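Local coordinates for piwi domain-containing protein (Vanderwaltozyma polyspora, PDB 5THE) that probably binds RNA, being the C-terminal lobe of a budding yeast Argonaute, here with an RNA held by its 5' end, at residues 200-203 / 204-207; 216-220 / 221-225; 249-252 / 253-257; 37-40 / 41-44. All blocks are in the same frame, centred on the assembly; numbering follows the deposited sequence.

Interaction 4 comes first along the chain. It closes the hairpin of strands 37-38 and 43-44. Interaction 1 follows as a turn within helix 197-210. Interaction 2 lies where strand 215-219 passes into helix 220-223. Interaction 3 is last and closes the start of helix 251-254. All four are local and in series; none nests in or crosses another. Interactions 1 and 2 touch, with Y200 CD2 4.0 Å from C217 SG, and both hold the 5' nucleotide U1 of chain B. Interactions 3 and 4 also touch and share a three-stranded antiparallel sheet, in which strand 37-38 lies between 43-44 and 248-249. The centres of interactions 1 and 3 are about 37 Å apart.

Interaction 1 of 4, residues 200-203 / 204-207; sequences YDRL and KYIT. With nucleotides of chain B.
Y200 and K204, one turn apart on helix 197-210, form part of the pocket for the 5' end of the RNA. The lysine runs under one face of the tyrosine ring, with K204 CG 4.1 Å from the Y200 ring centroid, a CH-pi contact. The opposite face carries the uracil of U1 of chain B, whose C5 lies 3.5 Å above the plane of the Y200 ring. With CG anti to the backbone N (chi1 176°), the ring lies flat against the uracil and Y200 OH reaches the phosphate, bonding to OP3 of U1 at 2.6 Å. K204 bends at chi2 (-59°), and its NZ bonds to OP1 of U1 at 2.7 Å; N215 is a second partner. A leucine in place of Y200 would probably leave the uracil without a flat surface beneath it and OP3 without this hydroxyl. Y205 CE2 sits over one guanidinium face of R202, 3.8 Å from NH1. R202 NE forms a salt bridge with E171. L203 O accepts from T207 N and, at 2.7 Å, T207 OG1, which also bonds to Y189 OH. A tyrosine under the first base and a lysine on its phosphate are typical of the Argonaute MID domain 5'-end pocket.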
# COMPACT_ATOMS: atom_id res chain seq x y z
N TYR A 200 -16.65 10.61 -5.77
CA TYR A 200 -15.73 9.47 -5.67
C TYR A 200 -16.03 8.62 -4.44
O TYR A 200 -16.04 7.38 -4.52
CB TYR A 200 -14.29 9.97 -5.64
CG TYR A 200 -13.25 8.90 -5.44
CD1 TYR A 200 -12.82 8.54 -4.17
CD2 TYR A 200 -12.67 8.25 -6.54
CE1 TYR A 200 -11.85 7.56 -3.99
CE2 TYR A 200 -11.71 7.28 -6.37
CZ TYR A 200 -11.29 6.94 -5.10
OH TYR A 200 -10.32 5.96 -4.94
N ASP A 201 -16.24 9.26 -3.29
CA ASP A 201 -16.53 8.53 -2.06
C ASP A 201 -17.76 7.65 -2.22
O ASP A 201 -17.76 6.48 -1.84
CB ASP A 201 -16.75 9.50 -0.89
CG ASP A 201 -15.48 10.20 -0.45
OD1 ASP A 201 -14.40 9.83 -0.94
OD2 ASP A 201 -15.58 11.11 0.40
N ARG A 202 -18.82 8.22 -2.80
CA ARG A 202 -20.05 7.48 -2.98
C ARG A 202 -19.88 6.35 -3.99
O ARG A 202 -20.44 5.27 -3.82
CB ARG A 202 -21.16 8.44 -3.41
CG ARG A 202 -22.53 7.83 -3.36
CD ARG A 202 -23.00 7.72 -1.93
NE ARG A 202 -24.33 7.15 -1.82
CZ ARG A 202 -24.98 6.97 -0.67
NH1 ARG A 202 -24.42 7.34 0.47
NH2 ARG A 202 -26.18 6.42 -0.67
N LEU A 203 -19.12 6.59 -5.07
CA LEU A 203 -18.85 5.52 -6.03
C LEU A 203 -18.18 4.33 -5.36
O LEU A 203 -18.55 3.18 -5.61
CB LEU A 203 -17.98 6.03 -7.16
CG LEU A 203 -18.68 6.80 -8.27
CD1 LEU A 203 -17.67 7.28 -9.27
CD2 LEU A 203 -19.74 5.92 -8.95
N LYS A 204 -17.18 4.59 -4.52
CA LYS A 204 -16.51 3.51 -3.82
C LYS A 204 -17.41 2.90 -2.75
O LYS A 204 -17.43 1.68 -2.57
CB LYS A 204 -15.19 4.01 -3.23
CG LYS A 204 -14.19 4.44 -4.30
CD LYS A 204 -13.85 3.28 -5.25
CE LYS A 204 -12.64 3.61 -6.11
NZ LYS A 204 -12.26 2.49 -7.05
N TYR A 205 -18.17 3.74 -2.06
CA TYR A 205 -19.11 3.24 -1.06
C TYR A 205 -20.09 2.26 -1.68
O TYR A 205 -20.35 1.19 -1.12
CB TYR A 205 -19.85 4.42 -0.44
CG TYR A 205 -20.92 4.04 0.55
CD1 TYR A 205 -20.59 3.70 1.85
CD2 TYR A 205 -22.26 4.07 0.19
CE1 TYR A 205 -21.56 3.39 2.77
CE2 TYR A 205 -23.25 3.75 1.10
CZ TYR A 205 -22.89 3.40 2.39
OH TYR A 205 -23.84 3.08 3.33
N ILE A 206 -20.65 2.61 -2.83
CA ILE A 206 -21.58 1.72 -3.50
C ILE A 206 -20.86 0.51 -4.06
O ILE A 206 -21.28 -0.64 -3.85
CB ILE A 206 -22.32 2.49 -4.61
CG1 ILE A 206 -23.25 3.54 -4.00
CG2 ILE A 206 -23.07 1.54 -5.50
CD1 ILE A 206 -23.67 4.60 -5.01
N THR A 207 -19.77 0.74 -4.79
CA THR A 207 -19.21 -0.33 -5.61
C THR A 207 -18.31 -1.25 -4.80
O THR A 207 -18.39 -2.47 -4.96
CB THR A 207 -18.48 0.28 -6.80
OG1 THR A 207 -19.31 1.30 -7.37
CG2 THR A 207 -18.21 -0.79 -7.85
OP3 U B 1 -9.01 4.46 -6.64
P U B 1 -9.13 4.43 -8.11
OP1 U B 1 -10.35 3.68 -8.49
OP2 U B 1 -7.85 4.00 -8.70
O5' U B 1 -9.41 5.91 -8.59
C5' U B 1 -8.36 6.85 -8.76
C4' U B 1 -8.83 7.96 -9.64
O4' U B 1 -9.92 8.67 -8.98
C3' U B 1 -7.78 9.01 -10.00
O3' U B 1 -7.94 9.36 -11.38
C2' U B 1 -8.14 10.19 -9.10
O2' U B 1 -7.76 11.45 -9.61
C1' U B 1 -9.66 10.06 -8.98
N1 U B 1 -10.20 10.64 -7.74
C2 U B 1 -11.15 11.62 -7.84
O2 U B 1 -11.57 11.99 -8.92
N3 U B 1 -11.61 12.14 -6.65
C4 U B 1 -11.20 11.78 -5.38
O4 U B 1 -11.70 12.32 -4.40
C5 U B 1 -10.19 10.76 -5.35
C6 U B 1 -9.73 10.25 -6.50

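Interaction 2 of 4, residues 216-220 / 221-225; sequences SCVVW and DNFKK. With nucleotides of chain B.
Strand 215-219 runs directly into helix 220-223, with V219 at the N-cap position. V219 O accepts from two amides of the first turn. F223 N comes in the carbonyl plane at 2.9 Å from V219 O, while N222 N sits above that plane. K224 N bonds to W220 O in the next step. Side chains pack on this turn. K224 crosses the W220 indole at about a right angle: K224 CB lies 3.5 Å from the centroid of the W220 six-membered ring, and CE reaches NE1. Bends at chi3 and chi4 curl the lysine over the indole, and K224 NZ ends in a salt bridge with E98. F223 CD2 meets the indole edge, 3.9 Å from W220 CZ3. F223 CB also touches V218 CG1 at 3.6 Å. The RNA is gripped by nitrogen donors. C217 N bonds to OP1 of U1 of chain B at 2.7 Å. V219 N bonds to OP2 of A2 of chain B at 3.0 Å, and N222 ND2 meets the same OP2 at 3.2 Å along a nearly straight line (179°). These donors are two main-chain amides and one neutral carboxamide, all directed at phosphates. Such bonds hold the RNA backbone without reading the bases.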
# COMPACT_ATOMS: atom_id res chain seq x y z
N SER A 216 -12.20 0.59 -11.04
CA SER A 216 -11.25 1.68 -10.94
C SER A 216 -11.89 2.94 -11.50
O SER A 216 -12.75 2.89 -12.38
CB SER A 216 -9.94 1.38 -11.72
OG SER A 216 -9.34 0.17 -11.28
N CYS A 217 -11.46 4.07 -10.97
CA CYS A 217 -11.85 5.36 -11.50
C CYS A 217 -10.72 5.98 -12.31
O CYS A 217 -9.54 5.77 -12.06
CB CYS A 217 -12.22 6.34 -10.38
SG CYS A 217 -13.65 5.79 -9.50
N VAL A 218 -11.12 6.82 -13.24
CA VAL A 218 -10.19 7.49 -14.12
C VAL A 218 -10.79 8.86 -14.40
O VAL A 218 -12.00 8.97 -14.61
CB VAL A 218 -10.00 6.58 -15.36
CG1 VAL A 218 -10.82 6.99 -16.56
CG2 VAL A 218 -8.58 6.24 -15.62
N VAL A 219 -9.99 9.93 -14.28
CA VAL A 219 -10.47 11.26 -14.65
C VAL A 219 -10.40 11.38 -16.16
O VAL A 219 -9.34 11.13 -16.77
CB VAL A 219 -9.65 12.36 -13.95
CG1 VAL A 219 -10.10 13.76 -14.39
CG2 VAL A 219 -9.78 12.25 -12.44
N TRP A 220 -11.52 11.75 -16.77
CA TRP A 220 -11.66 11.75 -18.22
C TRP A 220 -10.62 12.64 -18.90
O TRP A 220 -10.06 12.26 -19.93
CB TRP A 220 -13.07 12.20 -18.60
CG TRP A 220 -13.34 12.32 -20.08
CD1 TRP A 220 -13.94 13.37 -20.71
CD2 TRP A 220 -13.02 11.37 -21.11
NE1 TRP A 220 -14.03 13.14 -22.05
CE2 TRP A 220 -13.47 11.92 -22.33
CE3 TRP A 220 -12.40 10.11 -21.13
CZ2 TRP A 220 -13.33 11.25 -23.56
CZ3 TRP A 220 -12.25 9.46 -22.35
CH2 TRP A 220 -12.72 10.03 -23.55
N ASP A 221 -10.35 13.83 -18.35
CA ASP A 221 -9.38 14.70 -19.02
C ASP A 221 -7.98 14.10 -19.00
O ASP A 221 -7.16 14.46 -19.85
CB ASP A 221 -9.36 16.10 -18.41
CG ASP A 221 -10.60 16.91 -18.79
OD1 ASP A 221 -11.24 16.59 -19.82
OD2 ASP A 221 -10.94 17.88 -18.06
N ASN A 222 -7.71 13.16 -18.09
CA ASN A 222 -6.46 12.42 -18.15
C ASN A 222 -6.56 11.25 -19.12
O ASN A 222 -5.72 11.11 -20.03
CB ASN A 222 -6.09 11.89 -16.76
CG ASN A 222 -5.78 12.99 -15.79
OD1 ASN A 222 -5.35 14.07 -16.18
ND2 ASN A 222 -5.99 12.71 -14.50
N PHE A 223 -7.57 10.40 -18.92
CA PHE A 223 -7.71 9.18 -19.71
C PHE A 223 -7.76 9.49 -21.20
O PHE A 223 -7.12 8.80 -22.01
CB PHE A 223 -8.99 8.46 -19.28
CG PHE A 223 -9.18 7.10 -19.90
CD1 PHE A 223 -8.11 6.23 -20.04
CD2 PHE A 223 -10.44 6.68 -20.31
CE1 PHE A 223 -8.29 4.97 -20.61
CE2 PHE A 223 -10.63 5.42 -20.88
CZ PHE A 223 -9.55 4.57 -21.02
N LYS A 224 -8.48 10.55 -21.58
CA LYS A 224 -8.68 10.89 -22.98
C LYS A 224 -7.38 11.24 -23.71
O LYS A 224 -7.39 11.30 -24.94
CB LYS A 224 -9.68 12.05 -23.10
CG LYS A 224 -9.08 13.41 -22.85
CD LYS A 224 -10.17 14.46 -22.65
CE LYS A 224 -11.28 14.31 -23.68
NZ LYS A 224 -10.78 14.41 -25.08
N LYS A 225 -6.27 11.46 -22.99
CA LYS A 225 -5.01 11.74 -23.67
C LYS A 225 -4.43 10.50 -24.35
O LYS A 225 -3.55 10.64 -25.20
CB LYS A 225 -3.98 12.28 -22.67
CG LYS A 225 -4.37 13.58 -21.97
CD LYS A 225 -3.39 13.87 -20.86
CE LYS A 225 -3.84 15.06 -20.04
NZ LYS A 225 -2.92 15.40 -18.92
OP3 U B 1 -9.01 4.46 -6.64
P U B 1 -9.13 4.43 -8.11
OP1 U B 1 -10.35 3.68 -8.49
OP2 U B 1 -7.85 4.00 -8.70
O5' U B 1 -9.41 5.91 -8.59
C5' U B 1 -8.36 6.85 -8.76
C4' U B 1 -8.83 7.96 -9.64
O4' U B 1 -9.92 8.67 -8.98
C3' U B 1 -7.78 9.01 -10.00
O3' U B 1 -7.94 9.36 -11.38
C2' U B 1 -8.14 10.19 -9.10
O2' U B 1 -7.76 11.45 -9.61
C1' U B 1 -9.66 10.06 -8.98
N1 U B 1 -10.20 10.64 -7.74
C2 U B 1 -11.15 11.62 -7.84
O2 U B 1 -11.57 11.99 -8.92
N3 U B 1 -11.61 12.14 -6.65
C4 U B 1 -11.20 11.78 -5.38
O4 U B 1 -11.70 12.32 -4.40
C5 U B 1 -10.19 10.76 -5.35
C6 U B 1 -9.73 10.25 -6.50
P A B 2 -6.68 9.86 -12.23
OP1 A B 2 -6.21 11.12 -11.59
OP2 A B 2 -7.08 9.84 -13.67
O5' A B 2 -5.57 8.75 -12.00
C5' A B 2 -5.87 7.36 -12.18
C4' A B 2 -4.61 6.56 -12.36
O4' A B 2 -4.01 6.91 -13.62
C3' A B 2 -3.51 6.83 -11.35
O3' A B 2 -3.71 6.14 -10.15
C2' A B 2 -2.26 6.38 -12.10
O2' A B 2 -2.20 4.97 -12.16
C1' A B 2 -2.59 6.89 -13.50
N9 A B 2 -2.14 8.28 -13.74
C8 A B 2 -2.82 9.43 -13.44
N7 A B 2 -2.21 10.52 -13.80
C5 A B 2 -1.06 10.05 -14.41
C6 A B 2 0.01 10.72 -15.01
N6 A B 2 0.03 12.05 -15.07
N1 A B 2 1.02 9.97 -15.51
C2 A B 2 0.94 8.63 -15.42
N3 A B 2 -0.03 7.87 -14.87
C4 A B 2 -0.99 8.66 -14.38

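Interaction 3 of 4, residues 249-252 / 253-257; sequences LSIE and NNKLL
L249 comes first and faces N254. Its CB touches N254 OD1 at 3.6 Å. A water also links the two residues, accepting from L249 N and giving its proton to N254 OD1 at 2.7 Å. S250 is next, at the N-cap. Its OG lies between the backbone N and the carbonyl carbon (chi1 71°), which turns it back to N253 N; that capping bond measures 3.1 Å from N253 N to S250 OG. The same hydroxyl gives its proton to N253 OD1 at 2.7 Å, approaching from above the carbonyl plane. N253 OD1 also accepts from V36 N, so the cap is tied to the neighbouring strand region. Without the hydroxyl, as with an alanine here, N253 N would probably lose its capping acceptor and the N253 amide would be freer to turn. S250 O accepts from N254 N at 2.9 Å. I251 O follows, accepting from K255 N at 3.2 Å. E252 bends at chi2 and brings its carboxylate over to K255, whose chain is extended beyond CG. K255 NZ meets E252 OE2 on the syn side at 2.7 Å, a salt bridge at the exposed surface. A serine N-cap bonded to the third residue after it, as here, is typical of the start of a helix, in this case the short helix 251-254.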
# COMPACT_ATOMS: atom_id res chain seq x y z
N LEU A 249 10.09 -8.90 -5.87
CA LEU A 249 11.52 -9.07 -5.72
C LEU A 249 11.91 -10.46 -6.22
O LEU A 249 11.08 -11.36 -6.34
CB LEU A 249 11.94 -8.89 -4.26
CG LEU A 249 11.50 -7.58 -3.63
CD1 LEU A 249 12.12 -7.45 -2.24
CD2 LEU A 249 11.89 -6.41 -4.53
N SER A 250 13.20 -10.62 -6.50
CA SER A 250 13.68 -11.93 -6.92
C SER A 250 13.50 -12.95 -5.80
O SER A 250 13.34 -12.61 -4.63
CB SER A 250 15.16 -11.87 -7.30
OG SER A 250 15.95 -11.70 -6.14
N ILE A 251 13.53 -14.23 -6.20
CA ILE A 251 13.49 -15.34 -5.25
C ILE A 251 14.60 -15.21 -4.22
O ILE A 251 14.39 -15.41 -3.02
CB ILE A 251 13.57 -16.67 -6.01
CG1 ILE A 251 12.21 -16.98 -6.66
CG2 ILE A 251 14.08 -17.81 -5.09
CD1 ILE A 251 12.16 -18.30 -7.41
N GLU A 252 15.82 -14.90 -4.68
CA GLU A 252 16.94 -14.73 -3.76
C GLU A 252 16.62 -13.68 -2.70
O GLU A 252 16.83 -13.91 -1.50
CB GLU A 252 18.20 -14.35 -4.55
CG GLU A 252 19.50 -14.43 -3.78
CD GLU A 252 19.71 -15.76 -3.06
OE1 GLU A 252 20.32 -15.75 -1.97
OE2 GLU A 252 19.28 -16.81 -3.57
N ASN A 253 16.08 -12.53 -3.12
CA ASN A 253 15.74 -11.48 -2.17
C ASN A 253 14.61 -11.90 -1.24
O ASN A 253 14.62 -11.56 -0.05
CB ASN A 253 15.35 -10.20 -2.93
CG ASN A 253 16.53 -9.53 -3.60
OD1 ASN A 253 16.57 -9.42 -4.82
ND2 ASN A 253 17.48 -9.06 -2.81
N ASN A 254 13.63 -12.65 -1.74
CA ASN A 254 12.50 -13.03 -0.88
C ASN A 254 12.92 -13.98 0.24
O ASN A 254 12.20 -14.07 1.25
CB ASN A 254 11.38 -13.65 -1.71
CG ASN A 254 10.65 -12.64 -2.56
OD1 ASN A 254 10.53 -11.47 -2.19
ND2 ASN A 254 10.16 -13.08 -3.72
N LYS A 255 14.05 -14.67 0.10
CA LYS A 255 14.53 -15.55 1.17
C LYS A 255 14.68 -14.79 2.48
O LYS A 255 14.47 -15.36 3.56
CB LYS A 255 15.87 -16.19 0.76
CG LYS A 255 15.74 -17.20 -0.36
CD LYS A 255 17.08 -17.72 -0.79
CE LYS A 255 16.92 -18.81 -1.83
NZ LYS A 255 18.21 -19.08 -2.52
N LEU A 256 15.03 -13.51 2.40
CA LEU A 256 15.14 -12.68 3.59
C LEU A 256 13.87 -12.72 4.41
O LEU A 256 13.92 -12.60 5.64
CB LEU A 256 15.46 -11.25 3.17
CG LEU A 256 16.21 -10.42 4.20
CD1 LEU A 256 17.61 -10.96 4.40
CD2 LEU A 256 16.22 -8.98 3.74
N LEU A 257 12.72 -12.88 3.77
CA LEU A 257 11.44 -12.87 4.46
C LEU A 257 10.85 -14.27 4.59
O LEU A 257 9.63 -14.41 4.73
CB LEU A 257 10.47 -11.93 3.75
CG LEU A 257 10.75 -10.44 4.00
CD1 LEU A 257 9.95 -9.55 3.07
CD2 LEU A 257 10.42 -10.11 5.45
O HOH W 1 8.72 -10.12 -3.60

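Interaction 4 of 4, residues 37-40 / 41-44; sequences VQFK and ESTF
E41 and K40 sit side by side at the turn of a beta hairpin, and F44 closes its open end. The hairpin joins strands 37-38 and 43-44 in antiparallel fashion. At the turn the aliphatic parts of the two charged residues lie alongside each other, pointing the same way, with K40 CG 3.7 Å from E41 CG. K40 CG stands anti to the backbone N (chi1 -169°), which carries the chain beside its neighbour. The charges do not meet: K40 NZ is 5.4 Å from E41 OE1. Any attraction between them is therefore likely to be weak at this exposed turn.

F44 pairs with V37 as a hydrogen-bonded pair. F44 N gives to V37 O at 2.7 Å, in the carbonyl plane. V37 N gives to F44 O at 2.8 Å, from above the plane. The side chains of this pair share one face of the sheet. F44 CB also lies at the edge of the F39 ring, 3.7 Å from F39 CE2. That ring stacks with H67 and meets W62, so the hairpin packs on the loop that carries them.

Between the turn and the V37-F44 pair, F39 N bonds to S42 O at 2.8 Å. Q38 and T43 form a non-hydrogen-bonded pair on the other face, where T43 CG2 touches the Q38 amide. Bent at chi2, the Q38 side chain curls toward the turn. Its NE2 bonds to F39 O at 2.7 Å, almost straight (171°), with the acceptor in the plane of the Q38 amide.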
# COMPACT_ATOMS: atom_id res chain seq x y z
N VAL A 37 14.57 -6.44 -8.84
CA VAL A 37 13.15 -6.35 -9.16
C VAL A 37 12.82 -7.41 -10.19
O VAL A 37 13.52 -7.56 -11.20
CB VAL A 37 12.78 -4.94 -9.66
CG1 VAL A 37 11.31 -4.92 -10.09
CG2 VAL A 37 13.03 -3.89 -8.58
N GLN A 38 11.76 -8.18 -9.95
CA GLN A 38 11.40 -9.32 -10.78
C GLN A 38 10.17 -8.99 -11.62
O GLN A 38 9.14 -8.60 -11.07
CB GLN A 38 11.11 -10.55 -9.90
CG GLN A 38 10.66 -11.76 -10.69
CD GLN A 38 11.81 -12.41 -11.43
OE1 GLN A 38 12.77 -12.83 -10.81
NE2 GLN A 38 11.73 -12.47 -12.75
N PHE A 39 10.28 -9.16 -12.94
CA PHE A 39 9.15 -9.14 -13.85
C PHE A 39 8.83 -10.57 -14.29
O PHE A 39 9.42 -11.53 -13.80
CB PHE A 39 9.44 -8.21 -15.04
CG PHE A 39 10.02 -6.89 -14.65
CD1 PHE A 39 9.24 -5.93 -14.03
CD2 PHE A 39 11.36 -6.62 -14.87
CE1 PHE A 39 9.79 -4.70 -13.65
CE2 PHE A 39 11.92 -5.40 -14.50
CZ PHE A 39 11.12 -4.44 -13.88
N LYS A 40 7.90 -10.71 -15.23
CA LYS A 40 7.51 -12.05 -15.67
C LYS A 40 8.70 -12.83 -16.22
O LYS A 40 8.92 -13.99 -15.85
CB LYS A 40 6.41 -11.98 -16.73
CG LYS A 40 5.81 -13.35 -17.00
CD LYS A 40 4.72 -13.31 -18.06
CE LYS A 40 3.74 -14.44 -17.82
NZ LYS A 40 3.23 -15.01 -19.09
N GLU A 41 9.47 -12.22 -17.10
CA GLU A 41 10.47 -12.97 -17.86
C GLU A 41 11.83 -12.29 -17.84
O GLU A 41 12.65 -12.50 -18.74
CB GLU A 41 10.01 -13.17 -19.31
CG GLU A 41 8.63 -13.80 -19.42
CD GLU A 41 8.24 -14.09 -20.84
OE1 GLU A 41 8.15 -15.28 -21.19
OE2 GLU A 41 8.02 -13.13 -21.61
N SER A 42 12.07 -11.47 -16.83
CA SER A 42 13.24 -10.61 -16.80
C SER A 42 13.33 -9.98 -15.42
O SER A 42 12.36 -10.00 -14.65
CB SER A 42 13.15 -9.54 -17.90
OG SER A 42 14.11 -8.53 -17.72
N THR A 43 14.49 -9.43 -15.10
CA THR A 43 14.70 -8.77 -13.83
C THR A 43 15.28 -7.39 -14.08
O THR A 43 15.76 -7.09 -15.18
CB THR A 43 15.65 -9.57 -12.93
OG1 THR A 43 16.92 -9.65 -13.57
CG2 THR A 43 15.14 -10.98 -12.72
N PHE A 44 15.24 -6.55 -13.05
CA PHE A 44 16.02 -5.32 -13.06
C PHE A 44 16.79 -5.24 -11.75
O PHE A 44 16.20 -5.09 -10.68
CB PHE A 44 15.14 -4.09 -13.24
CG PHE A 44 15.88 -2.81 -13.05
CD1 PHE A 44 17.11 -2.62 -13.67
CD2 PHE A 44 15.37 -1.80 -12.25
CE1 PHE A 44 17.83 -1.45 -13.50
CE2 PHE A 44 16.08 -0.62 -12.08
CZ PHE A 44 17.31 -0.44 -12.70